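Local coordinates for uncharacterized protein (Bacteroides ovatus, PDB 3P02) that is of unknown function but combines an N-terminal DUF4973 region of the E-set clan with a C-terminal BT_3044-like region, at residues 25-30 / 37-42; 88-93 / 122-127. One frame throughout, in Å; residues are numbered along the deposited sequence. Where two conformers were deposited one is given.

Contact 1 (25-30 / 37-42); sequences TDVHVR and YTYNLP
Val-27 lies beneath the Tyr-39 ring, its CG2 methyl 3.8 Å from the centroid and 10° off the normal, a CH-pi contact over the middle of the face. A chi1 of 175° sets CG1 opposite the backbone N, which carries it between the two tyrosines: it meets Tyr-39 CB at 3.8 Å and the Tyr-37 ring edge at CD2. A beta-branched residue suits this place because one methyl can lie over the Tyr-39 ring while the other fits between Tyr-39 CB and the Tyr-37 edge. His-28 O sits over one face of the Tyr-37 ring, toward its rim, 3.8 Å from CD2, while Val-29 CG1 packs 3.9 Å from Tyr-37 CB. The Thr-25 side chain stands roughly perpendicular to that of Tyr-39, with CG2 3.5 Å from the phenolic OH. Were Tyr-39 an alanine, Val-27 CG2 would probably lose its aromatic cover, and a gap would open beside Thr-25 CG2. No hydrogen bond joins the two segments, antiparallel at 160° and 7.9 Å apart at closest approach of their axes; 25-30 pairs with strand 146-154, and 37-42 belongs to another sheet. This is face-to-face packing of two beta-sheets, consistent with the sandwich of the E-set clan.

Contact 2 (88-93 / 122-127); sequences KYYSFP and WALPLK. With EDO (1,2-ethanediol), chain E.
Tyr-90 brings one face of its ring against Leu-124, whose CD1 methyl stands 3.8 Å from the ring centroid and 20° off the normal. That CH-pi contact is displaced toward the phenolic end, with CD1 3.6 Å from Tyr-90 CZ, whereas Leu-124 CD2 lies nearer the root of the ring, 4.0 Å from CG. The forked end of a leucine thus follows the length of the tyrosine, whose flat ring gives both branches a surface to rest on. With CG placed between its backbone N and carbonyl carbon (chi1 64°), the Tyr-90 ring is carried toward strand 122-130. Ser-91 turns away, its backbone hydrogen-bonded to Glu-110; a small polar residue fits that exposed side. Phe-92 points inward again, with nearly the same first torsion as Tyr-90. Its ring and the Leu-126 side chain lie alongside each other, pointing opposite ways, and Leu-126 CD2 approaches obliquely, 3.4 Å from Phe-92 CE2. A phenyl without a hydroxyl suits this buried place beside Leu-126, Ile-109 and Phe-59. Leu-61 touches both Tyr-90 and Leu-124. Away from this packing, Lys-127 NZ hydrogen-bonds to Tyr-136 O and weakly, at 2.9 Å, to O1 of a 1,2-ethanediol probably from the crystallisation liquor. Between the segments the attraction is therefore wholly apolar: dispersion and CH-pi contacts of buried side chains, with no hydrogen bond to fix their register.

Contacts 1 and 2 are neighbouring patches of packing between the same two sheets, with centres about 11 Å apart. Each takes one strand from the four-stranded antiparallel sheet, 36-45 or 90-91, and one from the mixed sheet, 25-30 or 122-130. Strand 104-112 separates 36-45 from 90-91 in the first sheet, as 146-154 separates 25-30 from 122-130 in the second. The two contacts meet directly where Leu-41 CD2 packs 3.9 Å from Leu-126 CD1. In sequence both segments of contact 1 precede those of contact 2. No active site is known here, and the ethanediol beside Lys-127 marks no established ligand pocket.

Contact 1 (25-30 / 37-42)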
ATOM      1  N   THR A  25       6.223   3.613  -8.966  1.00 13.44           N
ATOM      2  CA  THR A  25       5.100   2.970  -9.636  1.00 12.69           C
ATOM      3  C   THR A  25       4.486   1.999  -8.642  1.00 14.88           C
ATOM      4  O   THR A  25       5.182   1.111  -8.144  1.00 12.48           O
ATOM      5  CB  THR A  25       5.538   2.261 -10.918  1.00 19.57           C
ATOM      6  OG1 THR A  25       5.946   3.252 -11.864  1.00 23.70           O
ATOM      7  CG2 THR A  25       4.416   1.410 -11.521  1.00 19.96           C
ATOM      8  N   ASP A  26       3.192   2.161  -8.359  1.00 12.36           N
ATOM      9  CA  ASP A  26       2.520   1.270  -7.423  1.00 11.68           C
ATOM     10  C   ASP A  26       2.150  -0.029  -8.092  1.00 13.87           C
ATOM     11  O   ASP A  26       1.693  -0.038  -9.237  1.00 14.85           O
ATOM     12  CB  ASP A  26       1.244   1.929  -6.864  1.00 13.83           C
ATOM     13  CG  ASP A  26       1.489   3.149  -6.000  1.00 18.92           C
ATOM     14  OD1 ASP A  26       2.643   3.322  -5.512  1.00 14.69           O
ATOM     15  OD2 ASP A  26       0.518   3.898  -5.756  1.00 22.63           O
ATOM     16  N   VAL A  27       2.363  -1.133  -7.369  1.00  9.95           N
ATOM     17  CA  VAL A  27       2.050  -2.481  -7.846  1.00  9.13           C
ATOM     18  C   VAL A  27       1.006  -3.030  -6.895  1.00 12.93           C
ATOM     19  O   VAL A  27       1.300  -3.258  -5.726  1.00 11.76           O
ATOM     20  CB  VAL A  27       3.333  -3.367  -7.907  1.00 13.45           C
ATOM     21  CG1 VAL A  27       2.975  -4.804  -8.289  1.00 14.17           C
ATOM     22  CG2 VAL A  27       4.342  -2.795  -8.917  1.00 13.01           C
ATOM     23  N   HIS A  28      -0.217  -3.231  -7.384  1.00 11.38           N
ATOM     24  CA  HIS A  28      -1.315  -3.646  -6.523  1.00 10.50           C
ATOM     25  C   HIS A  28      -1.334  -5.152  -6.347  1.00 11.31           C
ATOM     26  O   HIS A  28      -1.505  -5.892  -7.316  1.00 12.60           O
ATOM     27  CB  HIS A  28      -2.635  -3.156  -7.129  1.00 10.62           C
ATOM     28  CG  HIS A  28      -2.673  -1.681  -7.336  1.00 13.16           C
ATOM     29  ND1 HIS A  28      -3.268  -1.133  -8.453  1.00 14.72           N
ATOM     30  CD2 HIS A  28      -2.168  -0.681  -6.569  1.00 13.67           C
ATOM     31  CE1 HIS A  28      -3.134   0.173  -8.316  1.00 14.02           C
ATOM     32  NE2 HIS A  28      -2.465   0.488  -7.204  1.00 13.13           N
ATOM     33  N   VAL A  29      -1.160  -5.611  -5.098  1.00  8.63           N
ATOM     34  CA  VAL A  29      -1.043  -7.042  -4.814  1.00 10.06           C
ATOM     35  C   VAL A  29      -2.133  -7.497  -3.838  1.00 10.46           C
ATOM     36  O   VAL A  29      -2.113  -7.101  -2.664  1.00 11.14           O
ATOM     37  CB  VAL A  29       0.375  -7.418  -4.275  1.00 14.37           C
ATOM     38  CG1 VAL A  29       0.478  -8.944  -4.070  1.00 15.07           C
ATOM     39  CG2 VAL A  29       1.492  -6.927  -5.231  1.00 14.25           C
ATOM     40  N   ARG A  30      -3.012  -8.410  -4.292  1.00 11.12           N
ATOM     41  CA  ARG A  30      -4.036  -8.950  -3.388  1.00 11.73           C
ATOM     42  C   ARG A  30      -3.459  -9.942  -2.395  1.00 11.39           C
ATOM     43  O   ARG A  30      -2.769 -10.881  -2.797  1.00 11.75           O
ATOM     44  CB  ARG A  30      -5.184  -9.632  -4.148  1.00 12.97           C
ATOM     45  CG  ARG A  30      -6.263 -10.092  -3.152  1.00 16.88           C
ATOM     46  CD  ARG A  30      -7.439 -10.726  -3.810  1.00 22.81           C
ATOM     47  NE  ARG A  30      -8.378  -9.744  -4.355  1.00 19.46           N
ATOM     48  CZ  ARG A  30      -9.364  -9.161  -3.680  1.00 23.55           C
ATOM     49  NH1 ARG A  30      -9.455  -9.307  -2.360  1.00 15.12           N
ATOM     50  NH2 ARG A  30     -10.203  -8.349  -4.300  1.00 16.55           N
ATOM     51  N   TYR A  37       1.633 -12.071  -6.934  1.00 17.69           N
ATOM     52  CA  TYR A  37       1.271 -11.341  -8.135  1.00 16.83           C
ATOM     53  C   TYR A  37       2.504 -11.191  -9.025  1.00 19.93           C
ATOM     54  O   TYR A  37       3.587 -10.847  -8.525  1.00 18.03           O
ATOM     55  CB  TYR A  37       0.701  -9.956  -7.789  1.00 17.96           C
ATOM     56  CG  TYR A  37       0.283  -9.139  -8.994  1.00 20.07           C
ATOM     57  CD1 TYR A  37      -0.793  -9.530  -9.789  1.00 23.04           C
ATOM     58  CD2 TYR A  37       0.933  -7.953  -9.314  1.00 21.83           C
ATOM     59  CE1 TYR A  37      -1.184  -8.783 -10.900  1.00 25.53           C
ATOM     60  CE2 TYR A  37       0.548  -7.192 -10.424  1.00 23.60           C
ATOM     61  CZ  TYR A  37      -0.521  -7.608 -11.206  1.00 35.18           C
ATOM     62  OH  TYR A  37      -0.901  -6.890 -12.320  1.00 40.71           O
ATOM     63  N   THR A  38       2.337 -11.407 -10.330  1.00 17.55           N
ATOM     64  CA  THR A  38       3.403 -11.148 -11.304  1.00 18.13           C
ATOM     65  C   THR A  38       3.109  -9.816 -11.958  1.00 19.56           C
ATOM     66  O   THR A  38       2.071  -9.657 -12.595  1.00 20.37           O
ATOM     67  CB  THR A  38       3.562 -12.252 -12.330  1.00 24.71           C
ATOM     68  OG1 THR A  38       3.909 -13.444 -11.643  1.00 25.44           O
ATOM     69  CG2 THR A  38       4.650 -11.911 -13.377  1.00 21.22           C
ATOM     70  N   TYR A  39       4.008  -8.864 -11.784  1.00 14.15           N
ATOM     71  CA  TYR A  39       3.891  -7.547 -12.386  1.00 12.76           C
ATOM     72  C   TYR A  39       4.745  -7.512 -13.656  1.00 15.59           C
ATOM     73  O   TYR A  39       5.930  -7.864 -13.608  1.00 15.23           O
ATOM     74  CB  TYR A  39       4.334  -6.471 -11.412  1.00 14.19           C
ATOM     75  CG  TYR A  39       4.378  -5.099 -12.036  1.00 16.52           C
ATOM     76  CD1 TYR A  39       3.210  -4.371 -12.258  1.00 19.40           C
ATOM     77  CD2 TYR A  39       5.591  -4.499 -12.355  1.00 17.43           C
ATOM     78  CE1 TYR A  39       3.252  -3.092 -12.820  1.00 21.95           C
ATOM     79  CE2 TYR A  39       5.643  -3.230 -12.926  1.00 17.92           C
ATOM     80  CZ  TYR A  39       4.472  -2.538 -13.173  1.00 27.04           C
ATOM     81  OH  TYR A  39       4.542  -1.282 -13.725  1.00 30.17           O
ATOM     82  N   ASN A  40       4.161  -7.061 -14.783  1.00 12.86           N
ATOM     83  CA  ASN A  40       4.922  -7.002 -16.041  1.00 12.07           C
ATOM     84  C   ASN A  40       5.392  -5.598 -16.277  1.00 15.19           C
ATOM     85  O   ASN A  40       4.588  -4.719 -16.561  1.00 15.98           O
ATOM     86  CB  ASN A  40       4.061  -7.499 -17.214  1.00 15.96           C
ATOM     87  CG  ASN A  40       3.708  -8.929 -17.009  1.00 27.46           C
ATOM     88  OD1 ASN A  40       2.586  -9.277 -16.593  1.00 30.07           O
ATOM     89  ND2 ASN A  40       4.712  -9.755 -17.097  1.00 16.64           N
ATOM     90  N   LEU A  41       6.693  -5.366 -16.073  1.00 11.77           N
ATOM     91  CA  LEU A  41       7.290  -4.052 -16.216  1.00 11.76           C
ATOM     92  C   LEU A  41       7.682  -3.830 -17.700  1.00 14.11           C
ATOM     93  O   LEU A  41       8.562  -4.537 -18.184  1.00 12.24           O
ATOM     94  CB  LEU A  41       8.515  -3.983 -15.279  1.00 12.55           C
ATOM     95  CG  LEU A  41       9.358  -2.710 -15.312  1.00 14.92           C
ATOM     96  CD1 LEU A  41       8.519  -1.456 -15.106  1.00 14.95           C
ATOM     97  CD2 LEU A  41      10.432  -2.763 -14.239  1.00 14.85           C
ATOM     98  N   PRO A  42       7.053  -2.853 -18.414  1.00 11.39           N
ATOM     99  CA  PRO A  42       7.364  -2.659 -19.843  1.00 11.58           C
ATOM    100  C   PRO A  42       8.765  -2.123 -20.069  1.00 14.10           C
ATOM    101  O   PRO A  42       9.201  -1.194 -19.374  1.00 12.18           O
ATOM    102  CB  PRO A  42       6.307  -1.646 -20.326  1.00 13.40           C
ATOM    103  CG  PRO A  42       5.189  -1.733 -19.318  1.00 16.72           C
ATOM    104  CD  PRO A  42       5.926  -1.997 -17.995  1.00 12.91           C
TER

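Contact 2 (88-93 / 122-127)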
ATOM      1  N   LYS A  88      13.671 -11.940  -0.415  1.00 12.40           N
ATOM      2  CA  LYS A  88      12.760 -13.071  -0.248  1.00 13.65           C
ATOM      3  C   LYS A  88      11.347 -12.767  -0.770  1.00 15.70           C
ATOM      4  O   LYS A  88      10.599 -13.695  -1.073  1.00 16.41           O
ATOM      5  CB  LYS A  88      12.707 -13.522   1.212  1.00 15.41           C
ATOM      6  CG  LYS A  88      12.152 -12.491   2.193  1.00 16.49           C
ATOM      7  CD  LYS A  88      12.019 -13.171   3.558  1.00 25.30           C
ATOM      8  CE  LYS A  88      11.236 -12.357   4.532  1.00 31.57           C
ATOM      9  NZ  LYS A  88      10.858 -13.172   5.721  1.00 47.23           N
ATOM     10  N   TYR A  89      11.027 -11.476  -0.975  1.00 12.09           N
ATOM     11  CA  TYR A  89       9.696 -11.098  -1.440  1.00 11.11           C
ATOM     12  C   TYR A  89       9.543 -10.992  -2.950  1.00 12.68           C
ATOM     13  O   TYR A  89       8.409 -10.764  -3.415  1.00 12.13           O
ATOM     14  CB  TYR A  89       9.297  -9.766  -0.829  1.00 10.34           C
ATOM     15  CG  TYR A  89       9.167  -9.845   0.671  1.00  9.91           C
ATOM     16  CD1 TYR A  89       8.133 -10.563   1.261  1.00 10.93           C
ATOM     17  CD2 TYR A  89      10.077  -9.200   1.503  1.00 11.83           C
ATOM     18  CE1 TYR A  89       8.009 -10.641   2.646  1.00 13.46           C
ATOM     19  CE2 TYR A  89       9.955  -9.258   2.887  1.00 12.66           C
ATOM     20  CZ  TYR A  89       8.919  -9.988   3.454  1.00 17.27           C
ATOM     21  OH  TYR A  89       8.759 -10.065   4.818  1.00 18.30           O
ATOM     22  N   TYR A  90      10.624 -11.184  -3.731  1.00 10.20           N
ATOM     23  CA  TYR A  90      10.431 -11.066  -5.166  1.00 10.24           C
ATOM     24  C   TYR A  90      11.412 -11.920  -5.932  1.00 11.61           C
ATOM     25  O   TYR A  90      12.430 -12.377  -5.391  1.00 12.17           O
ATOM     26  CB  TYR A  90      10.583  -9.569  -5.625  1.00 10.51           C
ATOM     27  CG  TYR A  90      11.976  -9.012  -5.405  1.00 10.66           C
ATOM     28  CD1 TYR A  90      13.006  -9.256  -6.322  1.00 12.86           C
ATOM     29  CD2 TYR A  90      12.297  -8.338  -4.230  1.00 11.37           C
ATOM     30  CE1 TYR A  90      14.311  -8.814  -6.080  1.00 12.40           C
ATOM     31  CE2 TYR A  90      13.594  -7.882  -3.986  1.00 11.35           C
ATOM     32  CZ  TYR A  90      14.599  -8.131  -4.910  1.00 11.56           C
ATOM     33  OH  TYR A  90      15.876  -7.713  -4.645  1.00 13.53           O
ATOM     34  N   SER A  91      11.124 -12.079  -7.230  1.00  9.89           N
ATOM     35  CA  SER A  91      12.051 -12.707  -8.164  0.50 11.16           C
ATOM     36  C   SER A  91      11.842 -12.144  -9.554  1.00 15.17           C
ATOM     37  O   SER A  91      10.720 -11.851  -9.967  1.00 13.79           O
ATOM     38  CB  SER A  91      11.950 -14.228  -8.161  0.50 14.05           C
ATOM     39  OG  SER A  91      10.792 -14.693  -8.829  0.50 17.71           O
ATOM     40  N   PHE A  92      12.941 -11.967 -10.270  1.00 13.83           N
ATOM     41  CA  PHE A  92      12.861 -11.479 -11.643  1.00 12.39           C
ATOM     42  C   PHE A  92      14.072 -11.994 -12.412  1.00 17.63           C
ATOM     43  O   PHE A  92      15.138 -12.147 -11.818  1.00 17.06           O
ATOM     44  CB  PHE A  92      12.717  -9.946 -11.732  1.00 13.42           C
ATOM     45  CG  PHE A  92      13.889  -9.145 -11.226  1.00 13.32           C
ATOM     46  CD1 PHE A  92      14.997  -8.910 -12.038  1.00 15.79           C
ATOM     47  CD2 PHE A  92      13.876  -8.590  -9.956  1.00 14.89           C
ATOM     48  CE1 PHE A  92      16.071  -8.143 -11.578  1.00 17.46           C
ATOM     49  CE2 PHE A  92      14.961  -7.840  -9.493  1.00 17.84           C
ATOM     50  CZ  PHE A  92      16.052  -7.620 -10.301  1.00 17.86           C
ATOM     51  N   PRO A  93      13.950 -12.267 -13.717  1.00 15.57           N
ATOM     52  CA  PRO A  93      15.132 -12.748 -14.457  1.00 15.70           C
ATOM     53  C   PRO A  93      16.170 -11.629 -14.594  1.00 19.37           C
ATOM     54  O   PRO A  93      15.810 -10.460 -14.817  1.00 17.99           O
ATOM     55  CB  PRO A  93      14.561 -13.182 -15.808  1.00 17.74           C
ATOM     56  CG  PRO A  93      13.319 -12.375 -15.966  1.00 21.96           C
ATOM     57  CD  PRO A  93      12.749 -12.203 -14.580  1.00 17.01           C
ATOM     58  N   TRP A 122       7.748  -0.112   1.246  1.00 10.01           N
ATOM     59  CA  TRP A 122       8.797  -0.894   0.601  1.00 10.05           C
ATOM     60  C   TRP A 122       8.951  -0.507  -0.848  1.00 12.22           C
ATOM     61  O   TRP A 122       7.958  -0.191  -1.521  1.00 11.47           O
ATOM     62  CB  TRP A 122       8.458  -2.396   0.704  1.00  8.28           C
ATOM     63  CG  TRP A 122       8.275  -2.852   2.120  1.00  9.35           C
ATOM     64  CD1 TRP A 122       7.094  -3.012   2.788  1.00 12.11           C
ATOM     65  CD2 TRP A 122       9.317  -3.163   3.055  1.00  8.93           C
ATOM     66  NE1 TRP A 122       7.336  -3.396   4.090  1.00 12.73           N
ATOM     67  CE2 TRP A 122       8.694  -3.504   4.280  1.00 12.63           C
ATOM     68  CE3 TRP A 122      10.730  -3.158   2.984  1.00 10.02           C
ATOM     69  CZ2 TRP A 122       9.425  -3.873   5.413  1.00 11.23           C
ATOM     70  CZ3 TRP A 122      11.464  -3.509   4.116  1.00 10.90           C
ATOM     71  CH2 TRP A 122      10.814  -3.855   5.314  1.00 11.66           C
ATOM     72  N   ALA A 123      10.163  -0.612  -1.365  1.00  9.77           N
ATOM     73  CA  ALA A 123      10.343  -0.305  -2.777  1.00  9.35           C
ATOM     74  C   ALA A 123      11.409  -1.181  -3.394  1.00 11.11           C
ATOM     75  O   ALA A 123      12.379  -1.550  -2.746  1.00 10.96           O
ATOM     76  CB  ALA A 123      10.690   1.181  -2.963  1.00 10.52           C
ATOM     77  N   LEU A 124      11.243  -1.467  -4.680  1.00  8.38           N
ATOM     78  CA  LEU A 124      12.175  -2.270  -5.452  1.00  7.52           C
ATOM     79  C   LEU A 124      12.730  -1.407  -6.612  1.00 10.96           C
ATOM     80  O   LEU A 124      12.001  -1.117  -7.570  1.00 10.43           O
ATOM     81  CB  LEU A 124      11.468  -3.544  -5.976  1.00  8.28           C
ATOM     82  CG  LEU A 124      12.293  -4.438  -6.897  1.00 12.82           C
ATOM     83  CD1 LEU A 124      13.579  -4.952  -6.196  1.00 13.50           C
ATOM     84  CD2 LEU A 124      11.438  -5.605  -7.443  1.00 13.33           C
ATOM     85  N   PRO A 125      13.995  -0.938  -6.467  1.00 10.43           N
ATOM     86  CA  PRO A 125      14.594  -0.081  -7.498  1.00 10.22           C
ATOM     87  C   PRO A 125      15.337  -0.936  -8.530  1.00 14.99           C
ATOM     88  O   PRO A 125      16.209  -1.719  -8.167  1.00 13.75           O
ATOM     89  CB  PRO A 125      15.536   0.818  -6.670  1.00 11.22           C
ATOM     90  CG  PRO A 125      16.033  -0.083  -5.559  1.00 13.52           C
ATOM     91  CD  PRO A 125      14.900  -1.111  -5.303  1.00 10.48           C
ATOM     92  N   LEU A 126      14.965  -0.834  -9.810  1.00 12.26           N
ATOM     93  CA  LEU A 126      15.540  -1.689 -10.849  1.00 11.33           C
ATOM     94  C   LEU A 126      16.104  -0.904 -11.975  1.00 13.68           C
ATOM     95  O   LEU A 126      15.425   0.006 -12.443  1.00 13.69           O
ATOM     96  CB  LEU A 126      14.434  -2.597 -11.450  1.00 12.88           C
ATOM     97  CG  LEU A 126      13.639  -3.427 -10.486  1.00 18.31           C
ATOM     98  CD1 LEU A 126      12.509  -4.121 -11.211  1.00 19.93           C
ATOM     99  CD2 LEU A 126      14.526  -4.456  -9.834  1.00 21.12           C
ATOM    100  N   LYS A 127      17.267  -1.298 -12.484  1.00 10.31           N
ATOM    101  CA  LYS A 127      17.817  -0.596 -13.636  1.00  9.85           C
ATOM    102  C   LYS A 127      18.027  -1.573 -14.779  1.00 13.87           C
ATOM    103  O   LYS A 127      18.408  -2.713 -14.548  1.00 13.26           O
ATOM    104  CB  LYS A 127      19.159   0.089 -13.272  1.00 11.65           C
ATOM    105  CG  LYS A 127      19.760   0.889 -14.442  1.00 15.64           C
ATOM    106  CD  LYS A 127      20.976   1.708 -14.052  1.00 14.74           C
ATOM    107  CE  LYS A 127      21.450   2.515 -15.233  1.00 14.76           C
ATOM    108  NZ  LYS A 127      22.713   3.259 -14.929  1.00 11.84           N
TER
HETATM  109  C1  EDO E   4      24.834   0.755 -14.700  1.00 75.97           C
HETATM  110  O1  EDO E   4      25.282   1.949 -15.346  1.00 77.08           O
HETATM  111  C2  EDO E   4      25.891  -0.336 -14.768  1.00 75.77           C
HETATM  112  O2  EDO E   4      25.344  -1.531 -14.201  1.00 82.83           O